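2-amino-4-hydroxy-6-hydroxymethyldihydropteridine pyrophosphokinase (Haemophilus influenzae, PDB 1CBK) probably catalyses the transfer of pyrophosphate from ATP to 6-hydroxymethyl-7,8-dihydropterin, a step in folate biosynthesis. Local coordinates at residues Ser43-Leu46 and Gly47-Gln51; Glu64-Pro67 and Leu68-Leu71; Arg85-Arg88 and Trp89-Thr93; Pro114-Asp117 and Met118-Arg121. All coordinates share one frame; numbering follows the deposited sequence.

Contact 1: Ser43-Leu46 and Gly47-Gln51. With ROI (7,8-dihydro-7,7-dimethyl-6-hydroxypterin), chain D.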
loop_
_atom_site.group_PDB
_atom_site.type_symbol
_atom_site.label_atom_id
_atom_site.label_comp_id
_atom_site.label_asym_id
_atom_site.label_seq_id
_atom_site.Cartn_x
_atom_site.Cartn_y
_atom_site.Cartn_z
ATOM N N SER A 43 -7.334 4.289 -14.992
ATOM C CA SER A 43 -7.596 4.630 -13.612
ATOM C C SER A 43 -6.919 5.919 -13.173
ATOM O O SER A 43 -5.871 6.291 -13.695
ATOM C CB SER A 43 -7.099 3.474 -12.734
ATOM O OG SER A 43 -5.703 3.259 -12.937
ATOM N N LYS A 44 -7.508 6.569 -12.171
ATOM C CA LYS A 44 -6.991 7.801 -11.597
ATOM C C LYS A 44 -5.673 7.462 -10.944
ATOM O O LYS A 44 -5.539 6.401 -10.312
ATOM C CB LYS A 44 -7.984 8.287 -10.544
ATOM C CG LYS A 44 -7.610 9.573 -9.844
ATOM C CD LYS A 44 -8.618 9.934 -8.752
ATOM C CE LYS A 44 -8.580 11.432 -8.458
ATOM N NZ LYS A 44 -9.431 11.819 -7.295
ATOM N N PRO A 45 -4.661 8.331 -11.075
ATOM C CA PRO A 45 -3.362 8.055 -10.459
ATOM C C PRO A 45 -3.399 7.933 -8.931
ATOM O O PRO A 45 -4.153 8.642 -8.266
ATOM C CB PRO A 45 -2.538 9.283 -10.833
ATOM C CG PRO A 45 -3.152 9.752 -12.070
ATOM C CD PRO A 45 -4.617 9.595 -11.824
ATOM N N LEU A 46 -2.645 6.976 -8.401
ATOM C CA LEU A 46 -2.479 6.827 -6.965
ATOM C C LEU A 46 -1.135 7.562 -6.772
ATOM O O LEU A 46 -0.088 7.088 -7.219
ATOM C CB LEU A 46 -2.341 5.342 -6.550
ATOM C CG LEU A 46 -1.901 5.134 -5.085
ATOM C CD1 LEU A 46 -2.947 5.771 -4.111
ATOM C CD2 LEU A 46 -1.708 3.643 -4.808
ATOM N N GLY A 47 -1.174 8.742 -6.161
ATOM C CA GLY A 47 0.041 9.515 -5.964
ATOM C C GLY A 47 -0.238 10.948 -6.376
ATOM O O GLY A 47 -1.393 11.392 -6.290
ATOM N N PRO A 48 0.800 11.728 -6.746
ATOM C CA PRO A 48 0.621 13.123 -7.174
ATOM C C PRO A 48 -0.466 13.105 -8.266
ATOM O O PRO A 48 -0.504 12.182 -9.092
ATOM C CB PRO A 48 1.972 13.473 -7.793
ATOM C CG PRO A 48 2.937 12.603 -7.067
ATOM C CD PRO A 48 2.221 11.324 -6.758
ATOM N N GLN A 49 -1.357 14.092 -8.262
ATOM C CA GLN A 49 -2.441 14.116 -9.247
ATOM C C GLN A 49 -2.116 14.778 -10.568
ATOM O O GLN A 49 -2.881 14.662 -11.521
ATOM C CB GLN A 49 -3.714 14.696 -8.637
ATOM C CG GLN A 49 -4.312 13.802 -7.559
ATOM C CD GLN A 49 -4.672 12.438 -8.093
ATOM O OE1 GLN A 49 -5.597 12.297 -8.888
ATOM N NE2 GLN A 49 -3.922 11.424 -7.688
ATOM N N ASP A 50 -0.969 15.452 -10.618
ATOM C CA ASP A 50 -0.527 16.125 -11.838
ATOM C C ASP A 50 0.242 15.185 -12.789
ATOM O O ASP A 50 1.349 15.501 -13.252
ATOM C CB ASP A 50 0.314 17.377 -11.492
ATOM C CG ASP A 50 1.524 17.074 -10.630
ATOM O OD1 ASP A 50 1.648 15.943 -10.109
ATOM O OD2 ASP A 50 2.367 17.988 -10.464
ATOM N N GLN A 51 -0.331 14.006 -13.041
ATOM C CA GLN A 51 0.286 13.027 -13.947
ATOM C C GLN A 51 -0.856 12.400 -14.724
ATOM O O GLN A 51 -2.021 12.508 -14.305
ATOM C CB GLN A 51 1.091 11.966 -13.183
ATOM C CG GLN A 51 0.280 11.055 -12.295
ATOM C CD GLN A 51 1.168 10.058 -11.562
ATOM O OE1 GLN A 51 1.977 9.363 -12.180
ATOM N NE2 GLN A 51 1.052 10.023 -10.239
HETATM N N1 ROI D . -1.668 4.681 -10.117
HETATM C C2 ROI D . -2.479 3.928 -10.937
HETATM N N2 ROI D . -3.760 4.348 -11.114
HETATM N N3 ROI D . -2.056 2.803 -11.563
HETATM C C4 ROI D . -0.799 2.331 -11.411
HETATM O O4 ROI D . -0.388 1.326 -12.012
HETATM C C4A ROI D . 0.089 3.033 -10.532
HETATM N N5 ROI D . 1.301 2.601 -10.340
HETATM C C6 ROI D . 2.215 3.224 -9.515
HETATM C C7 ROI D . 1.736 4.405 -8.629
HETATM C C16 ROI D . 1.434 3.915 -7.160
HETATM C C15 ROI D . 2.752 5.555 -8.653
HETATM N N8 ROI D . 0.424 4.963 -9.079
HETATM C C8A ROI D . -0.435 4.257 -9.902
HETATM O O9 ROI D . 3.395 2.749 -9.546
#
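Q49 folds back over the K44-P45 part of this loop. Its chain bends at chi2 (-60°), which brings the amide over the backbone. NE2 donates to P45 O at 2.9 Å and also to G47 O. Both acceptors lie close to the amide plane, but the nitrogen stands above each carbonyl plane. The two bonds fix the rotation of the amide. The tight part of the turn is around P45. The side chains of P45 and Q51 run past each other in opposite directions, with P45 CB 3.6 Å from Q51 CG. Q51 NE2 donates to P48 O at 2.9 Å, in the carbonyl plane and on a lone pair. The same nitrogen reaches W89 O, and Q51 OE1 pairs with Y54 OH. The K44 side is looser. Its extended, exposed chain crosses Q49 at about a right angle and meets it chiefly at OE1, with K44 CE 3.1 Å away. D50 is also exposed and forms a salt bridge with R87. The other side of the loop holds the bound pterin analogue. L46 N donates to pterin N1 at 3.0 Å, and L46 O accepts from pterin N8 at 2.9 Å. The pterin amino group N2 donates to both S43 OG and K44 O. This loop forms one wall of the HPPK pterin pocket, reading the ring edge largely through backbone atoms.

Contact 2: Glu64-Pro67 and Leu68-Leu71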
loop_
_atom_site.group_PDB
_atom_site.type_symbol
_atom_site.label_atom_id
_atom_site.label_comp_id
_atom_site.label_asym_id
_atom_site.label_seq_id
_atom_site.Cartn_x
_atom_site.Cartn_y
_atom_site.Cartn_z
ATOM N N GLU A 64 7.148 -22.459 -15.271
ATOM C CA GLU A 64 8.027 -23.390 -14.588
ATOM C C GLU A 64 9.247 -22.615 -14.115
ATOM O O GLU A 64 10.160 -23.194 -13.521
ATOM C CB GLU A 64 8.401 -24.567 -15.486
ATOM C CG GLU A 64 7.158 -25.389 -15.873
ATOM C CD GLU A 64 7.480 -26.736 -16.514
ATOM O OE1 GLU A 64 8.672 -27.020 -16.774
ATOM O OE2 GLU A 64 6.536 -27.519 -16.749
ATOM N N LEU A 65 9.250 -21.299 -14.361
ATOM C CA LEU A 65 10.345 -20.444 -13.902
ATOM C C LEU A 65 10.203 -20.284 -12.384
ATOM O O LEU A 65 9.078 -20.221 -11.867
ATOM C CB LEU A 65 10.289 -19.040 -14.566
ATOM C CG LEU A 65 10.457 -18.878 -16.093
ATOM C CD1 LEU A 65 10.283 -17.413 -16.524
ATOM C CD2 LEU A 65 11.813 -19.389 -16.538
ATOM N N SER A 66 11.330 -20.277 -11.673
ATOM C CA SER A 66 11.333 -20.090 -10.219
ATOM C C SER A 66 10.946 -18.619 -9.974
ATOM O O SER A 66 10.970 -17.796 -10.902
ATOM C CB SER A 66 12.727 -20.380 -9.658
ATOM O OG SER A 66 13.618 -19.331 -9.975
ATOM N N PRO A 67 10.590 -18.260 -8.730
ATOM C CA PRO A 67 10.212 -16.863 -8.476
ATOM C C PRO A 67 11.274 -15.835 -8.883
ATOM O O PRO A 67 10.951 -14.833 -9.503
ATOM C CB PRO A 67 9.969 -16.841 -6.957
ATOM C CG PRO A 67 9.520 -18.225 -6.658
ATOM C CD PRO A 67 10.394 -19.099 -7.529
ATOM N N LEU A 68 12.531 -16.077 -8.522
ATOM C CA LEU A 68 13.597 -15.140 -8.862
ATOM C C LEU A 68 13.926 -15.092 -10.359
ATOM O O LEU A 68 14.334 -14.045 -10.860
ATOM C CB LEU A 68 14.850 -15.389 -8.022
ATOM C CG LEU A 68 14.736 -15.002 -6.540
ATOM C CD1 LEU A 68 16.019 -15.397 -5.804
ATOM C CD2 LEU A 68 14.473 -13.511 -6.369
ATOM N N LYS A 69 13.733 -16.203 -11.074
ATOM C CA LYS A 69 13.999 -16.212 -12.504
ATOM C C LYS A 69 12.871 -15.481 -13.235
ATOM O O LYS A 69 13.113 -14.797 -14.228
ATOM C CB LYS A 69 14.187 -17.634 -13.026
ATOM C CG LYS A 69 15.493 -18.234 -12.541
ATOM C CD LYS A 69 15.868 -19.456 -13.349
ATOM C CE LYS A 69 17.133 -20.143 -12.837
ATOM N NZ LYS A 69 17.519 -21.269 -13.752
ATOM N N LEU A 70 11.641 -15.634 -12.741
ATOM C CA LEU A 70 10.508 -14.925 -13.310
ATOM C C LEU A 70 10.755 -13.415 -13.095
ATOM O O LEU A 70 10.509 -12.618 -14.007
ATOM C CB LEU A 70 9.200 -15.357 -12.643
ATOM C CG LEU A 70 7.927 -14.618 -13.094
ATOM C CD1 LEU A 70 7.723 -14.798 -14.619
ATOM C CD2 LEU A 70 6.713 -15.154 -12.296
ATOM N N LEU A 71 11.223 -13.023 -11.904
ATOM C CA LEU A 71 11.524 -11.616 -11.615
ATOM C C LEU A 71 12.610 -11.111 -12.586
ATOM O O LEU A 71 12.484 -10.012 -13.143
ATOM C CB LEU A 71 12.006 -11.397 -10.153
ATOM C CG LEU A 71 12.361 -9.923 -9.802
ATOM C CD1 LEU A 71 11.139 -9.032 -9.985
ATOM C CD2 LEU A 71 12.898 -9.775 -8.376
#
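S66 and K69 meet at an N-cap, where helix 67-80 begins. S66 is the capping residue. Its OG lies between the backbone N and the carbonyl carbon (chi1 74°), which turns it back toward the first turn of the helix. There it accepts from K69 N at 3.3 Å, a weak bond. K69 N has a second weak bond to S66 O, so two long contacts share this donor. K69 CG packs beside the same hydroxyl, 3.4 Å from S66 OG, and the rest of the extended lysine chain leads away. S66 O has a stronger partner in L70 N at 2.9 Å. P67 follows at the first helical position, where its lack of an N-H leaves no donor to satisfy. Its carbonyl continues the helical pattern, with L71 N donating to P67 O at 3.0 Å. The residue before the cap is satisfied from outside: L65 O accepts from Y101 OH, and T63 OG1 bonds L65 N. L65 and L70 flank the cap on its apolar side. They are the residue before the N-cap and the fourth residue of the helix, the two positions of a hydrophobic staple. Their side chains cross at about a right angle. L70 also packs on I98 of strand 95-101, while P67 rests on Y101 and L111. In the staple, L65 CD1 lies 4.1 Å from L70 CD1, and the same methyl also reaches L70 CA.

Contact 3: Arg85-Arg88 and Trp89-Thr93. With ROI (7,8-dihydro-7,7-dimethyl-6-hydroxypterin), chain D; SO4 (sulfate ion), chain C.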
loop_
_atom_site.group_PDB
_atom_site.type_symbol
_atom_site.label_atom_id
_atom_site.label_comp_id
_atom_site.label_asym_id
_atom_site.label_seq_id
_atom_site.Cartn_x
_atom_site.Cartn_y
_atom_site.Cartn_z
ATOM N N ARG A 85 11.035 6.168 -15.463
ATOM C CA ARG A 85 10.206 6.646 -14.353
ATOM C C ARG A 85 10.665 8.079 -14.102
ATOM O O ARG A 85 11.842 8.291 -13.792
ATOM C CB ARG A 85 10.457 5.826 -13.084
ATOM C CG ARG A 85 9.413 6.041 -11.978
ATOM C CD ARG A 85 9.910 5.518 -10.648
ATOM N NE ARG A 85 10.687 6.544 -9.954
ATOM C CZ ARG A 85 11.657 6.293 -9.080
ATOM N NH1 ARG A 85 12.004 5.045 -8.816
ATOM N NH2 ARG A 85 12.302 7.293 -8.491
ATOM N N LEU A 86 9.750 9.042 -14.173
ATOM C CA LEU A 86 10.099 10.456 -13.995
ATOM C C LEU A 86 10.266 10.993 -12.565
ATOM O O LEU A 86 10.895 12.033 -12.364
ATOM C CB LEU A 86 9.112 11.334 -14.759
ATOM C CG LEU A 86 8.934 11.021 -16.246
ATOM C CD1 LEU A 86 7.987 12.028 -16.862
ATOM C CD2 LEU A 86 10.281 11.026 -16.977
ATOM N N ARG A 87 9.685 10.305 -11.584
ATOM C CA ARG A 87 9.748 10.718 -10.161
ATOM C C ARG A 87 9.090 9.629 -9.327
ATOM O O ARG A 87 8.314 8.843 -9.860
ATOM C CB ARG A 87 8.975 12.041 -9.954
ATOM C CG ARG A 87 7.625 12.063 -10.661
ATOM C CD ARG A 87 6.759 13.195 -10.161
ATOM N NE ARG A 87 5.622 13.431 -11.045
ATOM C CZ ARG A 87 4.597 14.218 -10.749
ATOM N NH1 ARG A 87 4.593 14.904 -9.607
ATOM N NH2 ARG A 87 3.591 14.335 -11.608
ATOM N N ARG A 88 9.410 9.557 -8.036
ATOM C CA ARG A 88 8.762 8.569 -7.161
ATOM C C ARG A 88 7.259 8.896 -7.120
ATOM O O ARG A 88 6.867 10.057 -7.085
ATOM C CB ARG A 88 9.318 8.580 -5.741
ATOM C CG ARG A 88 8.780 7.399 -4.931
ATOM C CD ARG A 88 9.124 7.487 -3.456
ATOM N NE ARG A 88 10.542 7.264 -3.186
ATOM C CZ ARG A 88 11.115 7.398 -1.988
ATOM N NH1 ARG A 88 10.412 7.785 -0.928
ATOM N NH2 ARG A 88 12.409 7.157 -1.855
ATOM N N TRP A 89 6.441 7.857 -7.164
ATOM C CA TRP A 89 4.983 7.955 -7.201
ATOM C C TRP A 89 4.477 8.646 -8.449
ATOM O O TRP A 89 3.265 8.871 -8.567
ATOM C CB TRP A 89 4.404 8.675 -5.972
ATOM C CG TRP A 89 4.758 8.071 -4.683
ATOM C CD1 TRP A 89 5.623 8.571 -3.766
ATOM C CD2 TRP A 89 4.222 6.868 -4.123
ATOM N NE1 TRP A 89 5.654 7.758 -2.651
ATOM C CE2 TRP A 89 4.798 6.699 -2.849
ATOM C CE3 TRP A 89 3.294 5.914 -4.570
ATOM C CZ2 TRP A 89 4.488 5.629 -2.008
ATOM C CZ3 TRP A 89 2.977 4.837 -3.727
ATOM C CH2 TRP A 89 3.576 4.711 -2.463
ATOM N N GLY A 90 5.369 8.935 -9.395
ATOM C CA GLY A 90 4.946 9.616 -10.611
ATOM C C GLY A 90 4.944 8.766 -11.878
ATOM O O GLY A 90 4.913 7.530 -11.820
ATOM N N GLU A 91 5.088 9.455 -13.014
ATOM C CA GLU A 91 5.076 8.859 -14.350
ATOM C C GLU A 91 6.081 7.728 -14.628
ATOM O O GLU A 91 7.247 7.833 -14.304
ATOM C CB GLU A 91 5.250 9.955 -15.408
ATOM C CG GLU A 91 4.283 11.138 -15.301
ATOM C CD GLU A 91 4.747 12.256 -14.353
ATOM O OE1 GLU A 91 5.755 12.114 -13.624
ATOM O OE2 GLU A 91 4.072 13.309 -14.347
ATOM N N ARG A 92 5.620 6.676 -15.297
ATOM C CA ARG A 92 6.473 5.545 -15.658
ATOM C C ARG A 92 5.888 4.932 -16.937
ATOM O O ARG A 92 4.668 4.837 -17.083
ATOM C CB ARG A 92 6.474 4.494 -14.544
ATOM C CG ARG A 92 5.071 3.891 -14.312
ATOM C CD ARG A 92 4.855 3.497 -12.884
ATOM N NE ARG A 92 5.118 4.626 -12.008
ATOM C CZ ARG A 92 5.918 4.559 -10.953
ATOM N NH1 ARG A 92 6.492 3.398 -10.627
ATOM N NH2 ARG A 92 6.118 5.640 -10.210
ATOM N N THR A 93 6.754 4.513 -17.848
ATOM C CA THR A 93 6.303 3.902 -19.090
ATOM C C THR A 93 5.755 2.486 -18.869
ATOM O O THR A 93 4.909 2.028 -19.630
ATOM C CB THR A 93 7.438 3.860 -20.126
ATOM O OG1 THR A 93 8.557 3.184 -19.554
ATOM C CG2 THR A 93 7.875 5.289 -20.539
HETATM N N1 ROI D . -1.668 4.681 -10.117
HETATM C C2 ROI D . -2.479 3.928 -10.937
HETATM N N2 ROI D . -3.760 4.348 -11.114
HETATM N N3 ROI D . -2.056 2.803 -11.563
HETATM C C4 ROI D . -0.799 2.331 -11.411
HETATM O O4 ROI D . -0.388 1.326 -12.012
HETATM C C4A ROI D . 0.089 3.033 -10.532
HETATM N N5 ROI D . 1.301 2.601 -10.340
HETATM C C6 ROI D . 2.215 3.224 -9.515
HETATM C C7 ROI D . 1.736 4.405 -8.629
HETATM C C16 ROI D . 1.434 3.915 -7.160
HETATM C C15 ROI D . 2.752 5.555 -8.653
HETATM N N8 ROI D . 0.424 4.963 -9.079
HETATM C C8A ROI D . -0.435 4.257 -9.902
HETATM O O9 ROI D . 3.395 2.749 -9.546
HETATM S S SO4 C . 8.038 4.308 -7.262
HETATM O O1 SO4 C . 7.416 3.949 -5.854
HETATM O O2 SO4 C . 7.980 3.008 -8.248
HETATM O O3 SO4 C . 7.216 5.435 -7.777
HETATM O O4 SO4 C . 9.587 4.754 -7.137
#
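G90 O is gripped by two nitrogens of R92. NE donates to it at 2.9 Å and NH2 donates as well, which orients the guanidinium. G90 N donates to R87 O at 3.0 Å, closing a type II beta turn with R88 and W89 at its corners. R85 NE adds a weak bond to R87 O. R87 and E91 then tie the arms together by a salt bridge. The arginine grips side-on: NE meets OE1 at 2.9 Å, and NH2 meets OE2 at 3.0 Å. OE1 is met on the syn side but tilted out of the carboxylate plane, OE2 from above it. The bend in E91 at chi2 (86°) swings the carboxylate back to R87. L86 N donates to E91 O at 2.8 Å, beside a single backbone bridge between R85 and R92. The whole is a hairpin-like loop that carries W89 and R92 into the pterin pocket. R92 also grips the sulfate: NH1 donates to O2 at 2.8 Å and NH2 to O3 at 2.7 Å. NH1 also pairs with D95. W89 N donates to sulfate O3. This anion, probably from the crystallisation liquor, is consistent with a phosphate site for ATP. R85 CG lies over one face of the R92 guanidinium, toward its rim, and O9 of the pterin analogue over the opposite face, also off-centre. The edge of the W89 ring meets the pterin methyl C16, 3.8 Å from W89 CE3.

Contact 4: Pro114-Asp117 and Met118-Arg121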
loop_
_atom_site.group_PDB
_atom_site.type_symbol
_atom_site.label_atom_id
_atom_site.label_comp_id
_atom_site.label_asym_id
_atom_site.label_seq_id
_atom_site.Cartn_x
_atom_site.Cartn_y
_atom_site.Cartn_z
ATOM N N PRO A 114 2.848 -12.369 -1.160
ATOM C CA PRO A 114 2.066 -11.263 -1.734
ATOM C C PRO A 114 2.582 -9.892 -1.250
ATOM O O PRO A 114 3.387 -9.811 -0.325
ATOM C CB PRO A 114 0.669 -11.495 -1.141
ATOM C CG PRO A 114 0.646 -12.954 -0.832
ATOM C CD PRO A 114 2.006 -13.234 -0.316
ATOM N N HIS A 115 2.172 -8.826 -1.930
ATOM C CA HIS A 115 2.509 -7.468 -1.485
ATOM C C HIS A 115 1.104 -6.950 -1.172
ATOM O O HIS A 115 0.317 -6.622 -2.075
ATOM C CB HIS A 115 3.185 -6.631 -2.567
ATOM C CG HIS A 115 3.633 -5.286 -2.082
ATOM N ND1 HIS A 115 2.786 -4.407 -1.432
ATOM C CD2 HIS A 115 4.842 -4.673 -2.129
ATOM C CE1 HIS A 115 3.456 -3.318 -1.099
ATOM N NE2 HIS A 115 4.703 -3.454 -1.511
ATOM N N TYR A 116 0.773 -6.966 0.116
ATOM C CA TYR A 116 -0.561 -6.618 0.571
ATOM C C TYR A 116 -1.110 -5.266 0.280
ATOM O O TYR A 116 -2.314 -5.134 0.163
ATOM C CB TYR A 116 -0.752 -7.027 2.035
ATOM C CG TYR A 116 -0.481 -8.514 2.245
ATOM C CD1 TYR A 116 -1.488 -9.466 2.081
ATOM C CD2 TYR A 116 0.791 -8.965 2.612
ATOM C CE1 TYR A 116 -1.226 -10.840 2.287
ATOM C CE2 TYR A 116 1.058 -10.345 2.829
ATOM C CZ TYR A 116 0.048 -11.264 2.670
ATOM O OH TYR A 116 0.295 -12.596 2.941
ATOM N N ASP A 117 -0.250 -4.272 0.096
ATOM C CA ASP A 117 -0.744 -2.927 -0.238
ATOM C C ASP A 117 -1.445 -2.942 -1.589
ATOM O O ASP A 117 -2.358 -2.144 -1.829
ATOM C CB ASP A 117 0.387 -1.898 -0.279
ATOM C CG ASP A 117 0.795 -1.439 1.090
ATOM O OD1 ASP A 117 -0.102 -1.242 1.952
ATOM O OD2 ASP A 117 2.013 -1.249 1.286
ATOM N N MET A 118 -1.063 -3.895 -2.437
ATOM C CA MET A 118 -1.642 -4.011 -3.760
ATOM C C MET A 118 -3.060 -4.557 -3.738
ATOM O O MET A 118 -3.861 -4.250 -4.619
ATOM C CB MET A 118 -0.696 -4.756 -4.696
ATOM C CG MET A 118 0.602 -3.952 -4.855
ATOM S SD MET A 118 1.671 -4.397 -6.205
ATOM C CE MET A 118 0.807 -3.710 -7.501
ATOM N N HIS A 119 -3.422 -5.192 -2.628
ATOM C CA HIS A 119 -4.782 -5.701 -2.482
ATOM C C HIS A 119 -5.737 -4.570 -2.102
ATOM O O HIS A 119 -6.957 -4.753 -2.122
ATOM C CB HIS A 119 -4.824 -6.831 -1.465
ATOM C CG HIS A 119 -3.875 -7.950 -1.776
ATOM N ND1 HIS A 119 -3.622 -8.975 -0.891
ATOM C CD2 HIS A 119 -3.119 -8.203 -2.879
ATOM C CE1 HIS A 119 -2.754 -9.814 -1.431
ATOM N NE2 HIS A 119 -2.432 -9.367 -2.635
ATOM N N ASN A 120 -5.179 -3.396 -1.772
ATOM C CA ASN A 120 -5.973 -2.202 -1.446
ATOM C C ASN A 120 -6.056 -1.287 -2.658
ATOM O O ASN A 120 -6.579 -0.178 -2.569
ATOM C CB ASN A 120 -5.348 -1.442 -0.273
ATOM C CG ASN A 120 -5.536 -2.169 1.053
ATOM O OD1 ASN A 120 -6.472 -2.955 1.197
ATOM N ND2 ASN A 120 -4.648 -1.924 2.022
ATOM N N ARG A 121 -5.549 -1.760 -3.796
ATOM C CA ARG A 121 -5.558 -0.973 -5.024
ATOM C C ARG A 121 -6.658 -1.430 -5.959
ATOM O O ARG A 121 -6.658 -2.572 -6.412
ATOM C CB ARG A 121 -4.201 -1.089 -5.721
ATOM C CG ARG A 121 -3.089 -0.385 -4.972
ATOM C CD ARG A 121 -1.738 -0.577 -5.650
ATOM N NE ARG A 121 -0.672 0.055 -4.887
ATOM C CZ ARG A 121 0.544 0.301 -5.350
ATOM N NH1 ARG A 121 0.856 -0.015 -6.600
ATOM N NH2 ARG A 121 1.453 0.877 -4.573
HETATM O O HOH W 1 0.307 -9.143 -3.955
HETATM O O HOH W 2 -2.578 -0.094 1.481
#
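From H115 to R121 the backbone is a run of i to i+3 hydrogen bonds, with M118 N donating to H115 O at 3.1 Å, followed by H119 N to Y116 O, N120 N to D117 O and R121 N to M118 O. The chi1 of H119 (-55°), with CG beside the backbone N, sets its imidazole against H115 and Y116. Y116 CA sits over the face of the H119 ring, 4.2 Å from its centroid, as a CH-pi contact. H115 O lies over the same ring. The Y116 and H119 side chains run side by side, with their rings at 76° to each other and Y116 CD1 3.7 Å from H119 ND1. P114 CB touches H119 CE1 and also lies over a face of the Y116 ring. Water 1 joins H115 N to H119 NE2, at 2.8 and 3.0 Å. The M118 side chain crosses H115 at about a right angle, and SD comes obliquely near the H115 ring. M118 CG lies over one face of the R121 guanidinium, toward its rim. Water 2 bridges D117 OD1 and N120 ND2, accepting from the amide. D117 pairs mainly with R121 of the second subunit, and the reverse. H115 and Y116 meet W89 of that subunit edge-to-face. R121, also in the pterin pocket, is the N-cap of helix 122-131, so the loop leads straight into it from strand 112-113. M118 packs on V124 of that helix and on D97 and L99 of strand 95-101, and H119 packs on I125.

How the contacts relate
The contacts follow one another along the chain; none nests in or crosses another. Contact 1 lies in the loop between strands 32-43 and 54-63. Contact 2 lies where strand 54-63 gives way to helix 67-80. Contact 3 turns the chain back between that helix and strand 95-101. Contact 4 leads from strand 112-113 into helix 122-131. Contacts 1 and 3 meet through the D50-R87 salt bridge and the Q51-W89 pair, and both line the pterin pocket. Within the chain contact 4 touches contact 1 but not contact 3: R121 packs on L46 and joins the pocket. Contact 2 is on the far side of the molecule, its centre about 31 Å from that of contact 1.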